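Local coordinates for HD-GYP domain-containing protein (Bdellovibrio bacteriovorus, PDB 3TM8), which probably acts as a cyclic-di-GMP phosphodiesterase of the HD-GYP class, built round a site that binds two iron ions, at residues G114-Q117 with N118-E121; G141-V144 with N145-M148; Q152-S155 with A156-I160; I167-H170 with G171-S175; M287-L290 with I291-G295. All blocks are in the same frame, centred on the assembly; numbering follows the deposited sequence. Where two conformers were deposited one is given.

In the fold
The five contacts are local turns of five helices, the first four of them consecutive in the chain, and are met in numerical order: interaction 1 on helix 105-125, interaction 2 on 130-149, interaction 3 on 153-158, interaction 4 on 167-185 and interaction 5 on 276-293. Interaction 4 lies nearest the middle of the chain and touches all four others; its centre is about 9 Å from that of interaction 1 and about 12 Å from that of interaction 5. Interactions 2 and 5 are the most widely separated pair, about 24 Å between centres. Interactions 4 and 5 build part of the iron and phosphate site, whereas interactions 1, 2 and 3 belong to helices packed around the helix that carries His170.

Interaction 1 of 5, residues G114-Q117 with N118-E121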
loop_
_atom_site.group_PDB
_atom_site.type_symbol
_atom_site.label_atom_id
_atom_site.label_comp_id
_atom_site.label_asym_id
_atom_site.label_seq_id
_atom_site.Cartn_x
_atom_site.Cartn_y
_atom_site.Cartn_z
ATOM N N GLY A 114 5.692 -4.598 4.688
ATOM C CA GLY A 114 6.803 -3.909 4.049
ATOM C C GLY A 114 7.188 -4.535 2.720
ATOM O O GLY A 114 7.630 -3.853 1.786
ATOM N N SER A 115 7.044 -5.851 2.632
ATOM C CA SER A 115 7.310 -6.552 1.387
ATOM C C SER A 115 6.286 -6.169 0.310
ATOM O O SER A 115 6.658 -5.928 -0.838
ATOM C CB SER A 115 7.311 -8.068 1.622
ATOM O OG SER A 115 7.604 -8.751 0.426
ATOM N N GLN A 116 5.005 -6.116 0.681
ATOM C CA GLN A 116 3.980 -5.659 -0.254
ATOM C C GLN A 116 4.293 -4.249 -0.742
ATOM O O GLN A 116 4.176 -3.949 -1.932
ATOM C CB GLN A 116 2.593 -5.678 0.394
ATOM C CG GLN A 116 2.079 -7.060 0.774
ATOM C CD GLN A 116 1.791 -7.947 -0.424
ATOM O OE1 GLN A 116 1.150 -7.526 -1.392
ATOM N NE2 GLN A 116 2.277 -9.184 -0.371
ATOM N N GLN A 117 4.721 -3.383 0.177
ATOM C CA GLN A 117 5.040 -2.017 -0.195
ATOM C C GLN A 117 6.203 -2.003 -1.176
ATOM O O GLN A 117 6.190 -1.274 -2.166
ATOM C CB GLN A 117 5.377 -1.208 1.050
ATOM C CG GLN A 117 5.586 0.261 0.798
ATOM C CD GLN A 117 5.884 1.022 2.067
ATOM O OE1 GLN A 117 5.535 0.590 3.167
ATOM N NE2 GLN A 117 6.563 2.149 1.924
ATOM N N ASN A 118 7.207 -2.828 -0.894
ATOM C CA ASN A 118 8.368 -2.947 -1.768
ATOM C C ASN A 118 7.973 -3.387 -3.168
ATOM O O ASN A 118 8.465 -2.848 -4.168
ATOM C CB ASN A 118 9.367 -3.923 -1.146
ATOM C CG ASN A 118 10.636 -4.099 -1.963
ATOM O OD1 ASN A 118 11.340 -3.137 -2.282
ATOM N ND2 ASN A 118 10.972 -5.349 -2.244
ATOM N N ASN A 119 7.077 -4.370 -3.243
ATOM C CA ASN A 119 6.652 -4.900 -4.532
ATOM C C ASN A 119 5.932 -3.832 -5.351
ATOM O O ASN A 119 6.102 -3.742 -6.566
ATOM C CB ASN A 119 5.723 -6.101 -4.352
ATOM C CG ASN A 119 6.377 -7.256 -3.616
ATOM O OD1 ASN A 119 7.607 -7.365 -3.535
ATOM N ND2 ASN A 119 5.551 -8.135 -3.070
ATOM N N ALA A 120 5.122 -3.024 -4.673
ATOM C CA ALA A 120 4.395 -1.945 -5.340
ATOM C C ALA A 120 5.356 -0.887 -5.864
ATOM O O ALA A 120 5.231 -0.424 -6.998
ATOM C CB ALA A 120 3.411 -1.313 -4.393
ATOM N N GLU A 121 6.326 -0.506 -5.035
ATOM C CA GLU A 121 7.306 0.494 -5.434
ATOM C C GLU A 121 8.087 0.019 -6.651
ATOM O O GLU A 121 8.380 0.796 -7.554
ATOM C CB GLU A 121 8.255 0.798 -4.276
ATOM C CG GLU A 121 7.594 1.477 -3.079
ATOM C CD GLU A 121 8.586 1.817 -1.979
ATOM O OE1 GLU A 121 8.732 1.012 -1.028
ATOM O OE2 GLU A 121 9.218 2.888 -2.068
HETATM O O HOH W 1 9.375 -7.818 -1.481
HETATM O O HOH W 2 5.834 -10.492 -0.789
HETATM O O HOH W 3 2.674 -7.617 -3.718
#
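Ser115 and Asn119 face each other one helical turn apart and meet through water. One water lies 2.8 Å from Ser115 OG, donates to Asn119 OD1 and accepts from Asn118 ND2, drawing three polar side chains together. A second water joins Ser115 OG to Asn119 ND2, the latter at 3.3 Å, and a third gives its hydrogen to Gln116 OE1 while taking one from Asn119 ND2 at 3.0 Å. Both ends of the Asn119 amide are thus engaged in a largely buried setting, which suits a short residue able to donate and accept at once. With CG beside its backbone N (chi1 -61°), the amide of Asn119 lies back over the preceding turn, CG 3.1 Å from Ser115 O.

On another side of the helix CG of Gln117, anti to the backbone N, lies 3.7 Å from Glu121 OE1, with amide and carboxylate planes 36° apart. Beneath these side chains run regular helical bonds, such as Glu121 N to Gln117 O at 3.0 Å.

A second shell fixes the ends: Tyr97 OH and Ala139 O accept from Gln116 NE2, and Arg27 bonds Asn118 OD1. Helix 130-149 covers Asn119, helix 167-185 covers Gln117 and Glu121, and the small methyl of Ala120 fits against Leu201 and Leu202 at the end of helix 190-202.

Interaction 2 of 5, residues G141-V144 with N145-M148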
loop_
_atom_site.group_PDB
_atom_site.type_symbol
_atom_site.label_atom_id
_atom_site.label_comp_id
_atom_site.label_asym_id
_atom_site.label_seq_id
_atom_site.Cartn_x
_atom_site.Cartn_y
_atom_site.Cartn_z
ATOM N N GLY A 141 -1.564 -12.438 -4.139
ATOM C CA GLY A 141 -2.245 -13.675 -3.803
ATOM C C GLY A 141 -1.791 -14.219 -2.462
ATOM O O GLY A 141 -2.598 -14.662 -1.649
ATOM N N LYS A 142 -0.483 -14.184 -2.217
ATOM C CA LYS A 142 0.036 -14.638 -0.931
ATOM C C LYS A 142 -0.501 -13.766 0.198
ATOM O O LYS A 142 -0.780 -14.247 1.289
ATOM C CB LYS A 142 1.569 -14.634 -0.923
ATOM C CG LYS A 142 2.176 -15.619 -1.908
ATOM C CD LYS A 142 3.693 -15.470 -1.995
ATOM C CE LYS A 142 4.369 -15.722 -0.657
ATOM N NZ LYS A 142 4.352 -17.154 -0.252
ATOM N N TYR A 143 -0.651 -12.475 -0.078
ATOM C CA TYR A 143 -1.170 -11.530 0.901
ATOM C C TYR A 143 -2.631 -11.821 1.243
ATOM O O TYR A 143 -3.012 -11.839 2.419
ATOM C CB TYR A 143 -0.991 -10.090 0.405
ATOM C CG TYR A 143 -1.242 -9.073 1.487
ATOM C CD1 TYR A 143 -0.535 -9.117 2.685
ATOM C CD2 TYR A 143 -2.174 -8.055 1.317
ATOM C CE1 TYR A 143 -0.759 -8.202 3.680
ATOM C CE2 TYR A 143 -2.401 -7.129 2.317
ATOM C CZ TYR A 143 -1.690 -7.210 3.495
ATOM O OH TYR A 143 -1.888 -6.318 4.512
ATOM N N VAL A 144 -3.448 -12.064 0.227
ATOM C CA VAL A 144 -4.836 -12.456 0.483
ATOM C C VAL A 144 -4.852 -13.662 1.426
ATOM O O VAL A 144 -5.598 -13.695 2.412
ATOM C CB VAL A 144 -5.612 -12.808 -0.812
ATOM C CG1 VAL A 144 -6.982 -13.426 -0.481
ATOM C CG2 VAL A 144 -5.778 -11.576 -1.686
ATOM N N ASN A 145 -4.020 -14.657 1.133
ATOM C CA ASN A 145 -3.996 -15.850 1.965
ATOM C C ASN A 145 -3.554 -15.560 3.392
ATOM O O ASN A 145 -4.101 -16.123 4.338
ATOM C CB ASN A 145 -3.147 -16.951 1.337
ATOM C CG ASN A 145 -3.177 -18.220 2.149
ATOM O OD1 ASN A 145 -4.244 -18.791 2.372
ATOM N ND2 ASN A 145 -2.013 -18.668 2.603
ATOM N N PHE A 146 -2.565 -14.685 3.548
ATOM C CA PHE A 146 -2.102 -14.294 4.872
ATOM C C PHE A 146 -3.226 -13.646 5.684
ATOM O O PHE A 146 -3.464 -14.009 6.840
ATOM C CB PHE A 146 -0.908 -13.347 4.732
ATOM C CG PHE A 146 -0.449 -12.717 6.033
ATOM C CD1 PHE A 146 0.113 -13.486 7.045
ATOM C CD2 PHE A 146 -0.561 -11.344 6.231
ATOM C CE1 PHE A 146 0.543 -12.903 8.235
ATOM C CE2 PHE A 146 -0.134 -10.756 7.413
ATOM C CZ PHE A 146 0.423 -11.536 8.417
ATOM N N ILE A 147 -3.915 -12.683 5.079
ATOM C CA ILE A 147 -4.993 -11.984 5.766
ATOM C C ILE A 147 -6.165 -12.932 6.077
ATOM O O ILE A 147 -6.759 -12.868 7.157
ATOM C CB ILE A 147 -5.488 -10.778 4.947
ATOM C CG1 ILE A 147 -4.365 -9.740 4.771
ATOM C CG2 ILE A 147 -6.730 -10.160 5.598
ATOM C CD1 ILE A 147 -3.883 -9.104 6.057
ATOM N N MET A 148 -6.479 -13.833 5.148
ATOM C CA MET A 148 -7.627 -14.734 5.303
ATOM C C MET A 148 -7.364 -15.863 6.292
ATOM O O MET A 148 -8.288 -16.374 6.918
ATOM C CB MET A 148 -8.035 -15.351 3.957
ATOM C CG MET A 148 -8.734 -14.415 2.984
ATOM S SD MET A 148 -9.361 -15.309 1.542
ATOM C CE MET A 148 -10.837 -16.073 2.219
HETATM O O HOH W 4 0.259 -16.646 2.322
#
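The carbonyl oxygen of Lys142 is gripped twice: Phe146 N donates to it at 2.9 Å in the ordinary helical manner, and a water donates at 2.8 Å. The same water accepts from Asn145 ND2 at 3.1 Å, so an amide on the outer side of the helix is tied back to the preceding turn. Asparagine suits this place, because it donates through one terminal atom while the other, OD1, is also hydrogen-bonded, to a residue adjoining 141-148.

The inner side is apolar and built round the Tyr143 ring. Ile147 comes over one face of it: CG1 sits 4.0 Å from the ring centroid, 15° off the normal, as a CH-pi contact. CD1 of Ile147 carries on to the phenolic end, 3.8 Å from Tyr143 OH. A chi1 of -63° places CG1 beside the backbone N of Ile147, which turns that branch back over the ring one turn earlier. Phe146 offers its edge, its CD2 meeting Tyr143 CE1 at 4.1 Å.

Further round the helix, Val144 and Met148 run alongside each other, and CG1 of the valine touches the sulfur SD of the methionine at 3.6 Å.

The phenol of Tyr143 is not lost to this apolar setting, since its hydroxyl bonds Thr176 of helix 167-185, while helices 105-125 and 190-202 also press on the ring. The chemistry is therefore that of an amphipathic helix: water and amide outside, aromatic and branched aliphatic groups inside, with one buried hydroxyl given a polar partner.

Interaction 3 of 5, residues Q152-S155 with A156-I160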
loop_
_atom_site.group_PDB
_atom_site.type_symbol
_atom_site.label_atom_id
_atom_site.label_comp_id
_atom_site.label_asym_id
_atom_site.label_seq_id
_atom_site.Cartn_x
_atom_site.Cartn_y
_atom_site.Cartn_z
ATOM N N GLN A 152 -5.613 -12.512 13.368
ATOM C CA GLN A 152 -5.140 -11.194 13.782
ATOM C C GLN A 152 -4.270 -10.476 12.761
ATOM O O GLN A 152 -3.739 -9.411 13.060
ATOM C CB GLN A 152 -4.389 -11.287 15.109
ATOM C CG GLN A 152 -5.263 -11.748 16.268
ATOM C CD GLN A 152 -6.553 -10.951 16.384
ATOM O OE1 GLN A 152 -7.620 -11.511 16.648
ATOM N NE2 GLN A 152 -6.461 -9.639 16.193
ATOM N N ALA A 153 -4.121 -11.035 11.565
ATOM C CA ALA A 153 -3.274 -10.401 10.557
ATOM C C ALA A 153 -3.744 -8.997 10.177
ATOM O O ALA A 153 -2.942 -8.069 10.148
ATOM C CB ALA A 153 -3.147 -11.275 9.319
ATOM N N LEU A 154 -5.032 -8.831 9.886
ATOM C CA LEU A 154 -5.516 -7.510 9.494
ATOM C C LEU A 154 -5.258 -6.499 10.604
ATOM O O LEU A 154 -4.786 -5.390 10.343
ATOM C CB LEU A 154 -6.999 -7.522 9.106
ATOM C CG LEU A 154 -7.510 -6.135 8.685
ATOM C CD1 LEU A 154 -8.522 -6.243 7.564
ATOM C CD2 LEU A 154 -8.071 -5.339 9.869
ATOM N N SER A 155 -5.547 -6.874 11.846
ATOM C CA SER A 155 -5.338 -5.956 12.959
ATOM C C SER A 155 -3.858 -5.590 13.105
ATOM O O SER A 155 -3.519 -4.424 13.348
ATOM C CB SER A 155 -5.893 -6.536 14.264
ATOM O OG SER A 155 -5.276 -7.769 14.580
ATOM N N ALA A 156 -2.975 -6.571 12.940
ATOM C CA ALA A 156 -1.543 -6.305 13.031
ATOM C C ALA A 156 -1.072 -5.363 11.927
ATOM O O ALA A 156 -0.276 -4.457 12.173
ATOM C CB ALA A 156 -0.764 -7.608 12.986
ATOM N N VAL A 157 -1.555 -5.570 10.706
ATOM C CA VAL A 157 -1.179 -4.685 9.610
ATOM C C VAL A 157 -1.700 -3.272 9.864
ATOM O O VAL A 157 -0.994 -2.289 9.630
ATOM C CB VAL A 157 -1.652 -5.223 8.241
ATOM C CG1 VAL A 157 -1.482 -4.159 7.161
ATOM C CG2 VAL A 157 -0.873 -6.500 7.887
ATOM N N MET A 158 -2.922 -3.175 10.378
ATOM C CA MET A 158 -3.515 -1.870 10.644
ATOM C C MET A 158 -2.826 -1.134 11.801
ATOM O O MET A 158 -3.048 0.055 11.991
ATOM C CB MET A 158 -5.031 -1.984 10.850
ATOM C CG MET A 158 -5.786 -2.447 9.599
ATOM S SD MET A 158 -5.616 -1.367 8.145
ATOM C CE MET A 158 -6.462 0.110 8.695
ATOM N N ASN A 159 -1.986 -1.838 12.557
ATOM C CA ASN A 159 -1.163 -1.222 13.598
ATOM C C ASN A 159 0.048 -0.485 13.045
ATOM O O ASN A 159 0.711 0.265 13.765
ATOM C CB ASN A 159 -0.640 -2.277 14.573
ATOM C CG ASN A 159 -1.674 -2.722 15.573
ATOM O OD1 ASN A 159 -2.610 -1.990 15.892
ATOM N ND2 ASN A 159 -1.502 -3.936 16.088
ATOM N N ILE A 160 0.358 -0.718 11.775
ATOM C CA ILE A 160 1.550 -0.136 11.182
ATOM C C ILE A 160 1.190 1.206 10.547
ATOM O O ILE A 160 0.755 1.272 9.399
ATOM C CB ILE A 160 2.182 -1.082 10.137
ATOM C CG1 ILE A 160 2.331 -2.501 10.712
ATOM C CG2 ILE A 160 3.531 -0.543 9.666
ATOM C CD1 ILE A 160 2.729 -3.539 9.680
HETATM O O HOH W 5 -5.283 -2.552 14.520
#
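This is a single short helix, 153-158, seen along its own turns: a first turn tied by a serine hydroxyl, then one apolar side-chain pair, the whole packed against helices 105-125, 130-149 and 167-185. At its start, Gln152 occupies the N-cap position, and its carbonyl oxygen takes two donors. Ala156 N approaches at 2.9 Å as the first helical bond, while Ser155 OG donates at 2.7 Å from a position tilted 34° out of the carbonyl plane. Serine reaches so far back because chi1 (59°) holds OG between its own backbone N and carbonyl carbon, in the conformer described. Gln152 NE2 adds a weak bond to the same hydroxyl.

The apolar pair is Leu154 and Met158, lying side by side and pointing the same way, with CD2 of Leu154 3.7 Å from CG of Met158. Helix 315-325 meets both of them, at Ile324 and Leu325.

At the far end the weak bond from Asn159 N to Ser155 O is supplemented by a water, which donates to Ser155 O at 2.8 Å and also to Asn159 OD1. The other end of that amide, ND2, is held by Gln106.

Flexible, apolar Met158 suits the border of a pocket where a dimethyl sulfoxide, probably from the crystallisation liquor, lies about 4 Å from its side chain. Hydroxyl, amide and water add polar partners near both ends of the short helix.

Interaction 4 of 5, residues I167-H170 with G171-S175. With FE (Fe (III) ion), chain D; DMS (dimethyl sulfoxide), chain F.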
loop_
_atom_site.group_PDB
_atom_site.type_symbol
_atom_site.label_atom_id
_atom_site.label_comp_id
_atom_site.label_asym_id
_atom_site.label_seq_id
_atom_site.Cartn_x
_atom_site.Cartn_y
_atom_site.Cartn_z
ATOM N N ILE A 167 2.388 6.760 -0.804
ATOM C CA ILE A 167 1.354 6.129 -1.611
ATOM C C ILE A 167 1.501 4.609 -1.664
ATOM O O ILE A 167 0.520 3.899 -1.856
ATOM C CB ILE A 167 1.260 6.722 -3.040
ATOM C CG1 ILE A 167 2.564 6.538 -3.813
ATOM C CG2 ILE A 167 0.847 8.191 -2.985
ATOM C CD1 ILE A 167 2.483 7.010 -5.247
ATOM N N SER A 168 2.718 4.101 -1.489
ATOM C CA SER A 168 2.899 2.659 -1.477
ATOM C C SER A 168 2.385 2.054 -0.168
ATOM O O SER A 168 1.696 1.036 -0.180
ATOM C CB SER A 168 4.343 2.277 -1.753
ATOM O OG SER A 168 5.193 2.923 -0.838
ATOM N N HIS A 169 2.692 2.683 0.963
ATOM C CA HIS A 169 2.139 2.209 2.233
ATOM C C HIS A 169 0.597 2.305 2.192
ATOM O O HIS A 169 -0.122 1.375 2.574
ATOM C CB HIS A 169 2.747 3.008 3.386
ATOM C CG HIS A 169 2.345 2.549 4.754
ATOM N ND1 HIS A 169 3.256 2.437 5.783
ATOM C CD2 HIS A 169 1.142 2.227 5.281
ATOM C CE1 HIS A 169 2.633 2.051 6.881
ATOM N NE2 HIS A 169 1.349 1.907 6.602
ATOM N N HIS A 170 0.100 3.429 1.693
ATOM C CA HIS A 170 -1.336 3.659 1.555
ATOM C C HIS A 170 -1.978 2.596 0.647
ATOM O O HIS A 170 -3.072 2.101 0.930
ATOM C CB HIS A 170 -1.534 5.099 1.057
ATOM C CG HIS A 170 -2.878 5.404 0.465
ATOM N ND1 HIS A 170 -4.039 5.495 1.208
ATOM C CD2 HIS A 170 -3.225 5.717 -0.807
ATOM C CE1 HIS A 170 -5.039 5.837 0.413
ATOM N NE2 HIS A 170 -4.575 5.977 -0.813
ATOM N N GLY A 171 -1.281 2.189 -0.414
ATOM C CA GLY A 171 -1.774 1.111 -1.257
ATOM C C GLY A 171 -1.910 -0.190 -0.480
ATOM O O GLY A 171 -2.903 -0.917 -0.624
ATOM N N VAL A 172 -0.925 -0.511 0.350
ATOM C CA VAL A 172 -1.046 -1.726 1.152
ATOM C C VAL A 172 -2.250 -1.636 2.102
ATOM O O VAL A 172 -3.038 -2.576 2.227
ATOM C CB VAL A 172 0.245 -2.049 1.940
ATOM C CG1 VAL A 172 0.066 -3.351 2.710
ATOM C CG2 VAL A 172 1.456 -2.140 0.996
ATOM N N THR A 173 -2.420 -0.481 2.734
ATOM C CA THR A 173 -3.533 -0.302 3.653
ATOM C C THR A 173 -4.871 -0.445 2.938
ATOM O O THR A 173 -5.762 -1.147 3.412
ATOM C CB THR A 173 -3.449 1.054 4.361
ATOM O OG1 THR A 173 -2.301 1.032 5.207
ATOM C CG2 THR A 173 -4.686 1.283 5.216
ATOM N N VAL A 174 -4.998 0.214 1.793
ATOM C CA VAL A 174 -6.229 0.135 1.024
ATOM C C VAL A 174 -6.471 -1.311 0.562
ATOM O O VAL A 174 -7.604 -1.784 0.582
ATOM C CB VAL A 174 -6.228 1.163 -0.131
ATOM C CG1 VAL A 174 -7.402 0.945 -1.080
ATOM C CG2 VAL A 174 -6.272 2.569 0.430
ATOM N N SER A 175 -5.416 -2.037 0.198
ATOM C CA SER A 175 -5.594 -3.428 -0.208
ATOM C C SER A 175 -6.069 -4.304 0.950
ATOM O O SER A 175 -6.864 -5.231 0.760
ATOM C CB SER A 175 -4.305 -3.982 -0.820
ATOM O OG SER A 175 -3.397 -4.439 0.170
HETATM FE FE FE D . -5.610 6.580 -2.576
HETATM S S DMS F . -2.229 2.858 8.527
HETATM O O DMS F . -1.667 2.940 6.857
HETATM C C1 DMS F . -3.946 3.437 8.570
HETATM C C2 DMS F . -2.519 1.119 8.902
HETATM O O HOH W 6 -6.826 6.969 -4.080
#
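CG2 of Val174 lies over one face of the His170 ring one turn back, 3.9 Å from its centroid and 30° off the normal, an apolar CH-pi contact. Valine's compact branch fits between the imidazole and helix 276-293, which Val174 also touches.

Metal binding uses the same ring: His170 NE2 holds an iron(III) ion at 2.1 Å, and a water completes part of the same shell at 2.0 Å from the metal, alongside His203, Asp204 and Asn285. The imidazole is steadied from behind, for Asp288 OD2 hydrogen-bonds His170 ND1. This carboxylate-imidazole pairing fixes the rotation of the ring and probably makes its metal-binding nitrogen more electron-rich.

Polar contacts gather round Thr173. Its OG1 donates to the oxygen of a dimethyl sulfoxide at 2.6 Å, and also lies at the edge of the His169 ring, in its plane, 3.6 Å from CD2. A chi1 of -67° puts OG1 beside the backbone N of Thr173, on the side of the preceding turn where His169 stands. The tip of that ring, NE2, bonds the carbonyl of Ile160.

The helical bonds run i to i+4, with Val174 N to His170 O short at 2.8 Å, though Gly171 N meets Ile167 O from above the carbonyl plane. Ser175 OG turns back to Val172 O.

Helix 167-185 thus lies among its neighbours with 105-125 touching Ser168, His169 and Val172, 190-202 touching Val172, Val174 and Ser175, and 276-293 touching Thr173 and Val174.

Interaction 5 of 5, residues M287-L290 with I291-G295; sequences MDRL and ITFEG. With PO4 (phosphate ion), chain C.
Met287 O still receives Ile291 N as a normal helical bond, but at 291-293 the helix widens into a pi-type turn and closes loosely, Glu294 N reaching Leu290 O by a weak bond at 3.3 Å, before Gly295 takes a positive phi that glycine accepts easily.

Arg289 carries the side-chain contact. Its NH1 donates to Glu294 OE2 at 2.9 Å in a salt bridge that uses the anti lone pair of the carboxylate and lies nearly in the guanidinium plane, although the two planar groups are turned 62° apart. From its other edge, NE and NH2 both donate to O1 of a bound phosphate, each at 2.8 Å. CD2 of Phe293 lies over one guanidinium face, toward its rim, 3.6 Å from Arg289 NH2, with the planes 36° apart. The bend at chi3 (-81°) of Arg289 brings that face against CD2. Edges taken by anions and a face by an aromatic suit arginine, whose charge is spread over a flat group. The carbonyls of Leu214 and Gln216 also accept from it.

Farther round the helix, Thr292 OG1 donates to Asp288 OD1 at 2.7 Å, meeting it on the syn side but out of the carboxylate plane. This holds the aspartate whose other oxygen serves the iron ligand His170. Leu290 CD2 touches Glu294 OE1 at 3.5 Å.

Helix 301-308 packs on Met287 and Leu290, helix 315-325 on Met287 and Ile291, and helix 167-185 lies against Asp288.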
loop_
_atom_site.group_PDB
_atom_site.type_symbol
_atom_site.label_atom_id
_atom_site.label_comp_id
_atom_site.label_asym_id
_atom_site.label_seq_id
_atom_site.Cartn_x
_atom_site.Cartn_y
_atom_site.Cartn_z
ATOM N N MET A 287 -12.003 5.840 2.934
ATOM C CA MET A 287 -11.807 5.691 4.372
ATOM C C MET A 287 -10.347 5.945 4.789
ATOM O O MET A 287 -10.101 6.690 5.733
ATOM C CB MET A 287 -12.344 4.340 4.868
ATOM C CG MET A 287 -13.871 4.219 4.745
ATOM S SD MET A 287 -14.814 5.174 5.958
ATOM C CE MET A 287 -14.753 4.050 7.351
ATOM N N ASP A 288 -9.375 5.357 4.091
ATOM C CA ASP A 288 -7.988 5.592 4.484
ATOM C C ASP A 288 -7.541 7.015 4.187
ATOM O O ASP A 288 -6.710 7.556 4.915
ATOM C CB ASP A 288 -6.995 4.604 3.874
ATOM C CG ASP A 288 -5.618 4.720 4.516
ATOM O OD1 ASP A 288 -5.556 4.710 5.761
ATOM O OD2 ASP A 288 -4.603 4.848 3.797
ATOM N N ARG A 289 -8.069 7.634 3.131
ATOM C CA ARG A 289 -7.722 9.036 2.902
ATOM C C ARG A 289 -8.133 9.861 4.123
ATOM O O ARG A 289 -7.356 10.676 4.606
ATOM C CB ARG A 289 -8.315 9.618 1.616
ATOM C CG ARG A 289 -8.517 11.139 1.682
ATOM C CD ARG A 289 -8.560 11.805 0.312
ATOM N NE ARG A 289 -7.224 12.027 -0.228
ATOM C CZ ARG A 289 -6.392 12.989 0.168
ATOM N NH1 ARG A 289 -6.751 13.841 1.123
ATOM N NH2 ARG A 289 -5.191 13.087 -0.389
ATOM N N LEU A 290 -9.343 9.646 4.626
ATOM C CA LEU A 290 -9.792 10.398 5.795
ATOM C C LEU A 290 -8.872 10.159 6.980
ATOM O O LEU A 290 -8.446 11.098 7.653
ATOM C CB LEU A 290 -11.238 10.051 6.181
ATOM C CG LEU A 290 -12.298 10.518 5.186
ATOM C CD1 LEU A 290 -13.700 10.225 5.725
ATOM C CD2 LEU A 290 -12.138 11.999 4.866
ATOM N N ILE A 291 -8.560 8.894 7.228
ATOM C CA ILE A 291 -7.819 8.529 8.421
ATOM C C ILE A 291 -6.339 8.912 8.335
ATOM O O ILE A 291 -5.787 9.504 9.268
ATOM C CB ILE A 291 -7.983 7.035 8.704
ATOM C CG1 ILE A 291 -9.438 6.749 9.085
ATOM C CG2 ILE A 291 -7.022 6.587 9.794
ATOM C CD1 ILE A 291 -9.828 5.290 8.993
ATOM N N THR A 292 -5.713 8.609 7.202
ATOM C CA THR A 292 -4.275 8.810 7.035
ATOM C C THR A 292 -3.885 10.188 6.493
ATOM O O THR A 292 -2.918 10.784 6.968
ATOM C CB THR A 292 -3.681 7.695 6.164
ATOM O OG1 THR A 292 -3.788 6.456 6.879
ATOM C CG2 THR A 292 -2.208 7.962 5.843
ATOM N N PHE A 293 -4.631 10.705 5.519
ATOM C CA PHE A 293 -4.269 11.978 4.890
ATOM C C PHE A 293 -5.015 13.181 5.468
ATOM O O PHE A 293 -4.590 14.309 5.254
ATOM C CB PHE A 293 -4.504 11.950 3.372
ATOM C CG PHE A 293 -3.659 10.957 2.622
ATOM C CD1 PHE A 293 -2.306 10.801 2.896
ATOM C CD2 PHE A 293 -4.225 10.213 1.596
ATOM C CE1 PHE A 293 -1.535 9.886 2.176
ATOM C CE2 PHE A 293 -3.465 9.303 0.871
ATOM C CZ PHE A 293 -2.120 9.140 1.160
ATOM N N GLU A 294 -6.122 12.959 6.175
ATOM C CA GLU A 294 -6.938 14.084 6.640
ATOM C C GLU A 294 -7.104 14.128 8.161
ATOM O O GLU A 294 -7.781 15.007 8.689
ATOM C CB GLU A 294 -8.298 14.108 5.911
ATOM C CG GLU A 294 -8.134 14.100 4.384
ATOM C CD GLU A 294 -9.368 14.529 3.598
ATOM O OE1 GLU A 294 -10.365 14.968 4.212
ATOM O OE2 GLU A 294 -9.321 14.452 2.348
ATOM N N GLY A 295 -6.466 13.196 8.860
ATOM C CA GLY A 295 -6.453 13.205 10.315
ATOM C C GLY A 295 -7.788 12.926 10.989
ATOM O O GLY A 295 -7.988 13.270 12.153
HETATM P P PO4 C . -6.063 9.706 -2.797
HETATM O O1 PO4 C . -5.590 11.022 -2.234
HETATM O O2 PO4 C . -5.644 8.534 -1.941
HETATM O O3 PO4 C . -7.608 9.642 -2.789
HETATM O O4 PO4 C . -5.639 9.583 -4.245
#